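Local atomic coordinates of mandelate racemase/muconate lactonizing enzyme-like protein (Roseovarius sp. TM1035, PDB entry 3RCY), a protein that is of unproven function but probably acts as a metal-dependent isomerase-like enzyme of the enolase superfamily, with a magnesium ion bound in its barrel domain. Residues W233-V238 with T259-T264; A278-P283 with Q307-L312. All coordinates share one frame; numbering follows the deposited sequence.

How the contacts relate
Both contacts lie in the barrel domain and follow one another without nesting or crossing. Contact 1 joins the end of strand 233-235 to the loop after strand 257-259, closing a loop that contains helix 243-252. After helix 266-274, contact 2 closes the next loop, pairing strand 280-281 with strand 307-308 across an excursion through helices 285-288 and 290-302. The two contacts touch along the shared sheet. T259 N lies 3.0 Å from I280 O, and T259 O lies 2.7 Å from Q282 N, both probable hydrogen bonds. Strands 233-235, 257-259, 280-281 and 307-308 are thus neighbours in order, and the magnesium ion sits beyond their C-terminal ends, held by E235 and E261 of contact 1.

Contact 1. Residues W233-V238 with T259-T264; sequences WYEEPV and TGERLT. With MG (magnesium ion), chain I; RIB (alpha-D-ribofuranose), chain M.
E235 and E261 meet at a magnesium ion, at the C-terminal ends of neighbouring strands of the enolase-superfamily barrel. In 233-238, W233 comes first: its NE1 gives a weak hydrogen bond to E235 OE1. That oxygen also has a salt bridge to K166. With chi1 at -174°, the E235 chain runs out opposite the backbone N and stays extended, carrying E235 OE2 to the magnesium ion at 2.2 Å. E261 OE1 binds this magnesium ion from the other segment, also at 2.2 Å. The two carboxylate planes are turned 63° apart, and four waters complete the six ligands.

E236 follows and faces R262. Its carboxylate stands steeply to the guanidinium, with planes 73° apart. R262 NE meets the syn side of E236 OE2 at 3.0 Å, forming a salt bridge; the bonds from NE and NH2 to E236 OE1 are weak. F83 of a second subunit makes a cation-pi contact with R262. A leucine in place of R262 would probably leave the buried E236 carboxylate without its counter-charge, close to the acidic E261. One water donates to E236 OE2 at 2.7 Å and accepts from R262 N at 3.0 Å. A metal-bound water donates to E236 OE1 at 2.7 Å.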
loop_
_atom_site.group_PDB
_atom_site.type_symbol
_atom_site.label_atom_id
_atom_site.label_comp_id
_atom_site.label_asym_id
_atom_site.label_seq_id
_atom_site.Cartn_x
_atom_site.Cartn_y
_atom_site.Cartn_z
ATOM N N TRP A 233 -21.461 -15.291 11.405
ATOM C CA TRP A 233 -21.203 -14.457 10.235
ATOM C C TRP A 233 -22.207 -13.321 10.075
ATOM O O TRP A 233 -23.280 -13.336 10.672
ATOM C CB TRP A 233 -21.057 -15.273 8.926
ATOM C CG TRP A 233 -22.332 -15.801 8.266
ATOM C CD1 TRP A 233 -23.475 -15.097 7.962
ATOM C CD2 TRP A 233 -22.543 -17.133 7.770
ATOM N NE1 TRP A 233 -24.390 -15.924 7.335
ATOM C CE2 TRP A 233 -23.840 -17.174 7.204
ATOM C CE3 TRP A 233 -21.764 -18.298 7.758
ATOM C CZ2 TRP A 233 -24.375 -18.339 6.639
ATOM C CZ3 TRP A 233 -22.300 -19.461 7.194
ATOM C CH2 TRP A 233 -23.592 -19.465 6.642
ATOM N N TYR A 234 -21.805 -12.356 9.255
ATOM C CA TYR A 234 -22.571 -11.186 8.887
ATOM C C TYR A 234 -22.645 -11.287 7.370
ATOM O O TYR A 234 -21.641 -11.091 6.673
ATOM C CB TYR A 234 -21.796 -9.935 9.330
ATOM C CG TYR A 234 -22.473 -8.585 9.207
ATOM C CD1 TYR A 234 -23.854 -8.461 8.968
ATOM C CD2 TYR A 234 -21.726 -7.415 9.375
ATOM C CE1 TYR A 234 -24.451 -7.214 8.883
ATOM C CE2 TYR A 234 -22.309 -6.166 9.285
ATOM C CZ TYR A 234 -23.672 -6.067 9.048
ATOM O OH TYR A 234 -24.244 -4.821 8.978
ATOM N N GLU A 235 -23.828 -11.627 6.865
ATOM C CA GLU A 235 -24.003 -11.950 5.452
ATOM C C GLU A 235 -24.328 -10.720 4.610
ATOM O O GLU A 235 -25.086 -9.857 5.039
ATOM C CB GLU A 235 -25.116 -12.990 5.303
ATOM C CG GLU A 235 -25.303 -13.535 3.895
ATOM C CD GLU A 235 -26.065 -14.857 3.888
ATOM O OE1 GLU A 235 -26.067 -15.555 4.925
ATOM O OE2 GLU A 235 -26.645 -15.200 2.837
ATOM N N GLU A 236 -23.749 -10.633 3.417
ATOM C CA GLU A 236 -24.072 -9.539 2.480
ATOM C C GLU A 236 -24.377 -8.206 3.195
ATOM O O GLU A 236 -25.490 -7.694 3.112
ATOM C CB GLU A 236 -25.268 -9.931 1.604
ATOM C CG GLU A 236 -24.987 -11.054 0.606
ATOM C CD GLU A 236 -25.897 -10.960 -0.608
ATOM O OE1 GLU A 236 -27.136 -11.033 -0.428
ATOM O OE2 GLU A 236 -25.373 -10.790 -1.739
ATOM N N PRO A 237 -23.396 -7.644 3.916
ATOM C CA PRO A 237 -23.728 -6.413 4.660
ATOM C C PRO A 237 -24.036 -5.208 3.753
ATOM O O PRO A 237 -24.713 -4.261 4.180
ATOM C CB PRO A 237 -22.463 -6.151 5.486
ATOM C CG PRO A 237 -21.367 -6.907 4.767
ATOM C CD PRO A 237 -22.029 -8.118 4.198
ATOM N N VAL A 238 -23.530 -5.258 2.523
ATOM C CA VAL A 238 -23.680 -4.187 1.539
ATOM C C VAL A 238 -24.092 -4.822 0.206
ATOM O O VAL A 238 -23.988 -6.034 0.062
ATOM C CB VAL A 238 -22.363 -3.363 1.368
ATOM C CG1 VAL A 238 -22.017 -2.621 2.651
ATOM C CG2 VAL A 238 -21.195 -4.248 0.911
ATOM N N THR A 259 -20.429 -13.751 1.979
ATOM C CA THR A 259 -21.110 -13.269 0.790
ATOM C C THR A 259 -20.956 -14.253 -0.365
ATOM O O THR A 259 -20.126 -15.167 -0.304
ATOM C CB THR A 259 -20.591 -11.860 0.366
ATOM O OG1 THR A 259 -21.606 -11.193 -0.391
ATOM C CG2 THR A 259 -19.288 -11.956 -0.459
ATOM N N GLY A 260 -21.766 -14.069 -1.404
ATOM C CA GLY A 260 -21.516 -14.747 -2.670
ATOM C C GLY A 260 -22.731 -15.116 -3.496
ATOM O O GLY A 260 -22.599 -15.443 -4.681
ATOM N N GLU A 261 -23.918 -15.073 -2.892
ATOM C CA GLU A 261 -25.100 -15.601 -3.578
ATOM C C GLU A 261 -25.473 -14.842 -4.851
ATOM O O GLU A 261 -26.146 -15.391 -5.717
ATOM C CB GLU A 261 -26.300 -15.678 -2.641
ATOM C CG GLU A 261 -26.976 -14.341 -2.373
ATOM C CD GLU A 261 -27.998 -14.459 -1.265
ATOM O OE1 GLU A 261 -27.582 -14.715 -0.109
ATOM O OE2 GLU A 261 -29.212 -14.321 -1.551
ATOM N N ARG A 262 -25.028 -13.593 -4.962
ATOM C CA ARG A 262 -25.341 -12.769 -6.131
ATOM C C ARG A 262 -24.124 -12.559 -7.029
ATOM O O ARG A 262 -24.152 -11.749 -7.965
ATOM C CB ARG A 262 -25.950 -11.442 -5.684
ATOM C CG ARG A 262 -27.355 -11.636 -5.106
ATOM C CD ARG A 262 -28.017 -10.329 -4.797
ATOM N NE ARG A 262 -27.678 -9.846 -3.466
ATOM C CZ ARG A 262 -28.019 -8.650 -2.998
ATOM N NH1 ARG A 262 -28.697 -7.796 -3.761
ATOM N NH2 ARG A 262 -27.696 -8.312 -1.758
ATOM N N LEU A 263 -23.060 -13.310 -6.742
ATOM C CA LEU A 263 -21.815 -13.238 -7.508
ATOM C C LEU A 263 -21.700 -14.415 -8.467
ATOM O O LEU A 263 -22.361 -15.451 -8.287
ATOM C CB LEU A 263 -20.595 -13.201 -6.564
ATOM C CG LEU A 263 -20.531 -12.034 -5.574
ATOM C CD1 LEU A 263 -19.163 -12.017 -4.847
ATOM C CD2 LEU A 263 -20.796 -10.669 -6.248
ATOM N N THR A 264 -20.854 -14.269 -9.482
ATOM C CA THR A 264 -20.740 -15.324 -10.467
ATOM C C THR A 264 -19.344 -15.477 -11.052
ATOM O O THR A 264 -18.707 -14.487 -11.433
ATOM C CB THR A 264 -21.793 -15.166 -11.597
ATOM O OG1 THR A 264 -21.699 -16.280 -12.484
ATOM C CG2 THR A 264 -21.591 -13.867 -12.374
HETATM MG MG MG I . -28.541 -14.658 1.841
HETATM O O5 RIB M . -18.826 -4.178 -10.264
HETATM C C5 RIB M . -17.769 -5.019 -9.790
HETATM C C4 RIB M . -18.312 -6.432 -9.674
HETATM O O4 RIB M . -17.629 -7.142 -8.644
HETATM C C3 RIB M . -19.770 -6.427 -9.268
HETATM O O3 RIB M . -20.590 -6.599 -10.410
HETATM C C2 RIB M . -19.934 -7.622 -8.374
HETATM O O2 RIB M . -20.483 -8.704 -9.120
HETATM C C1 RIB M . -18.535 -7.978 -7.917
HETATM O O1 RIB M . -18.416 -7.757 -6.506
HETATM O O HOH W 1 -23.351 -11.901 -3.064
HETATM O O HOH W 2 -28.300 -12.356 1.654
HETATM O O HOH W 3 -30.363 -13.952 0.629
HETATM O O HOH W 4 -29.426 -14.138 3.822
HETATM O O HOH W 5 -29.540 -16.774 1.980
#

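Contact 2. Residues A278-P283 with Q307-L312; sequences AAILQP and QMAPHL
Strands 280-281 and 307-308 pair in parallel, side by side in the barrel sheet, and the pairing continues into the loops beyond them. Q307 N bonds to A279 O, L281 N to Q307 O at 2.9 Å, and A309 N to L281 O at 2.8 Å. Further on, H311 N bonds to P283 O at 2.9 Å.

L281 and M308 point to the same face of the sheet. M308 is bent at chi2 and chi3 (-61° and -66°), which brings its thioether over the neighbouring strand. M308 SD lies 3.8 Å from L281 CB, and M308 CE lies against the P283 ring, 3.6 Å from P283 CD. Helix 290-302 packs on this group through V297. I280 points to the other face, with Q307, and its CG2 touches A309 CB at 3.8 Å.

Q282 CB and CG lie against A309 O, and a water donates to that oxygen at 2.8 Å. Q282 NE2 bonds to E235 OE1, a carboxylate oxygen of a metal ligand. The nearest H311 side-chain atom is about 4 Å from the magnesium ion, which it does not ligate. Parallel strands joined through helices, with a metal at their C-terminal ends, typify the enolase-superfamily barrel.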
loop_
_atom_site.group_PDB
_atom_site.type_symbol
_atom_site.label_atom_id
_atom_site.label_comp_id
_atom_site.label_asym_id
_atom_site.label_seq_id
_atom_site.Cartn_x
_atom_site.Cartn_y
_atom_site.Cartn_z
ATOM N N ALA A 278 -14.606 -10.806 2.200
ATOM C CA ALA A 278 -15.340 -11.863 2.886
ATOM C C ALA A 278 -14.440 -13.026 3.280
ATOM O O ALA A 278 -13.491 -13.370 2.563
ATOM C CB ALA A 278 -16.507 -12.367 2.030
ATOM N N ALA A 279 -14.777 -13.639 4.411
ATOM C CA ALA A 279 -14.077 -14.810 4.926
ATOM C C ALA A 279 -14.816 -16.096 4.559
ATOM O O ALA A 279 -14.249 -17.185 4.605
ATOM C CB ALA A 279 -13.951 -14.701 6.440
ATOM N N ILE A 280 -16.091 -15.955 4.207
ATOM C CA ILE A 280 -16.963 -17.097 3.913
ATOM C C ILE A 280 -17.677 -16.865 2.580
ATOM O O ILE A 280 -18.343 -15.846 2.402
ATOM C CB ILE A 280 -17.976 -17.327 5.066
ATOM C CG1 ILE A 280 -17.228 -17.729 6.356
ATOM C CG2 ILE A 280 -19.037 -18.383 4.681
ATOM C CD1 ILE A 280 -17.965 -17.388 7.670
ATOM N N LEU A 281 -17.518 -17.804 1.646
ATOM C CA LEU A 281 -18.071 -17.640 0.302
ATOM C C LEU A 281 -19.331 -18.472 0.128
ATOM O O LEU A 281 -19.335 -19.660 0.432
ATOM C CB LEU A 281 -17.034 -18.003 -0.777
ATOM C CG LEU A 281 -15.689 -17.260 -0.727
ATOM C CD1 LEU A 281 -14.769 -17.688 -1.876
ATOM C CD2 LEU A 281 -15.849 -15.726 -0.695
ATOM N N GLN A 282 -20.385 -17.837 -0.383
ATOM C CA GLN A 282 -21.704 -18.460 -0.472
ATOM C C GLN A 282 -22.243 -18.477 -1.904
ATOM O O GLN A 282 -23.306 -17.903 -2.179
ATOM C CB GLN A 282 -22.686 -17.727 0.450
ATOM C CG GLN A 282 -22.207 -17.591 1.898
ATOM C CD GLN A 282 -23.057 -16.627 2.690
ATOM O OE1 GLN A 282 -23.210 -15.457 2.318
ATOM N NE2 GLN A 282 -23.615 -17.107 3.797
ATOM N N PRO A 283 -21.522 -19.137 -2.831
ATOM C CA PRO A 283 -22.042 -19.113 -4.192
ATOM C C PRO A 283 -23.325 -19.921 -4.285
ATOM O O PRO A 283 -23.518 -20.895 -3.538
ATOM C CB PRO A 283 -20.953 -19.809 -4.997
ATOM C CG PRO A 283 -20.360 -20.816 -4.013
ATOM C CD PRO A 283 -20.392 -20.077 -2.678
ATOM N N GLN A 307 -13.505 -20.311 3.907
ATOM C CA GLN A 307 -14.393 -21.465 3.762
ATOM C C GLN A 307 -15.593 -21.229 2.853
ATOM O O GLN A 307 -15.970 -20.088 2.587
ATOM C CB GLN A 307 -14.874 -21.941 5.133
ATOM C CG GLN A 307 -13.749 -22.486 6.007
ATOM C CD GLN A 307 -14.247 -23.327 7.145
ATOM O OE1 GLN A 307 -15.074 -22.891 7.952
ATOM N NE2 GLN A 307 -13.730 -24.543 7.235
ATOM N N MET A 308 -16.180 -22.328 2.389
ATOM C CA MET A 308 -17.367 -22.291 1.549
ATOM C C MET A 308 -18.628 -22.597 2.373
ATOM O O MET A 308 -18.615 -23.445 3.281
ATOM C CB MET A 308 -17.244 -23.294 0.396
ATOM C CG MET A 308 -15.957 -23.172 -0.433
ATOM S SD MET A 308 -15.727 -21.578 -1.250
ATOM C CE MET A 308 -17.077 -21.561 -2.429
ATOM N N ALA A 309 -19.705 -21.893 2.058
ATOM C CA ALA A 309 -21.018 -22.213 2.606
ATOM C C ALA A 309 -22.046 -22.058 1.484
ATOM O O ALA A 309 -22.638 -20.992 1.339
ATOM C CB ALA A 309 -21.344 -21.306 3.803
ATOM N N PRO A 310 -22.236 -23.119 0.665
ATOM C CA PRO A 310 -23.085 -23.071 -0.533
ATOM C C PRO A 310 -24.488 -22.524 -0.249
ATOM O O PRO A 310 -25.161 -22.974 0.681
ATOM C CB PRO A 310 -23.155 -24.537 -0.976
ATOM C CG PRO A 310 -21.887 -25.142 -0.454
ATOM C CD PRO A 310 -21.656 -24.463 0.868
ATOM N N HIS A 311 -24.892 -21.540 -1.042
ATOM C CA HIS A 311 -26.189 -20.888 -0.911
ATOM C C HIS A 311 -27.324 -21.804 -1.341
ATOM O O HIS A 311 -27.184 -22.555 -2.308
ATOM C CB HIS A 311 -26.224 -19.630 -1.796
ATOM C CG HIS A 311 -27.523 -18.885 -1.745
ATOM N ND1 HIS A 311 -28.507 -19.031 -2.699
ATOM C CD2 HIS A 311 -28.004 -17.995 -0.843
ATOM C CE1 HIS A 311 -29.529 -18.245 -2.402
ATOM N NE2 HIS A 311 -29.248 -17.607 -1.279
ATOM N N LEU A 312 -28.445 -21.729 -0.628
ATOM C CA LEU A 312 -29.685 -22.333 -1.108
ATOM C C LEU A 312 -30.898 -21.474 -0.790
ATOM O O LEU A 312 -31.325 -21.382 0.361
ATOM C CB LEU A 312 -29.895 -23.761 -0.561
ATOM C CG LEU A 312 -31.137 -24.436 -1.184
ATOM C CD1 LEU A 312 -30.860 -24.943 -2.609
ATOM C CD2 LEU A 312 -31.690 -25.555 -0.324
HETATM O O HOH W 6 -24.628 -19.935 3.005
#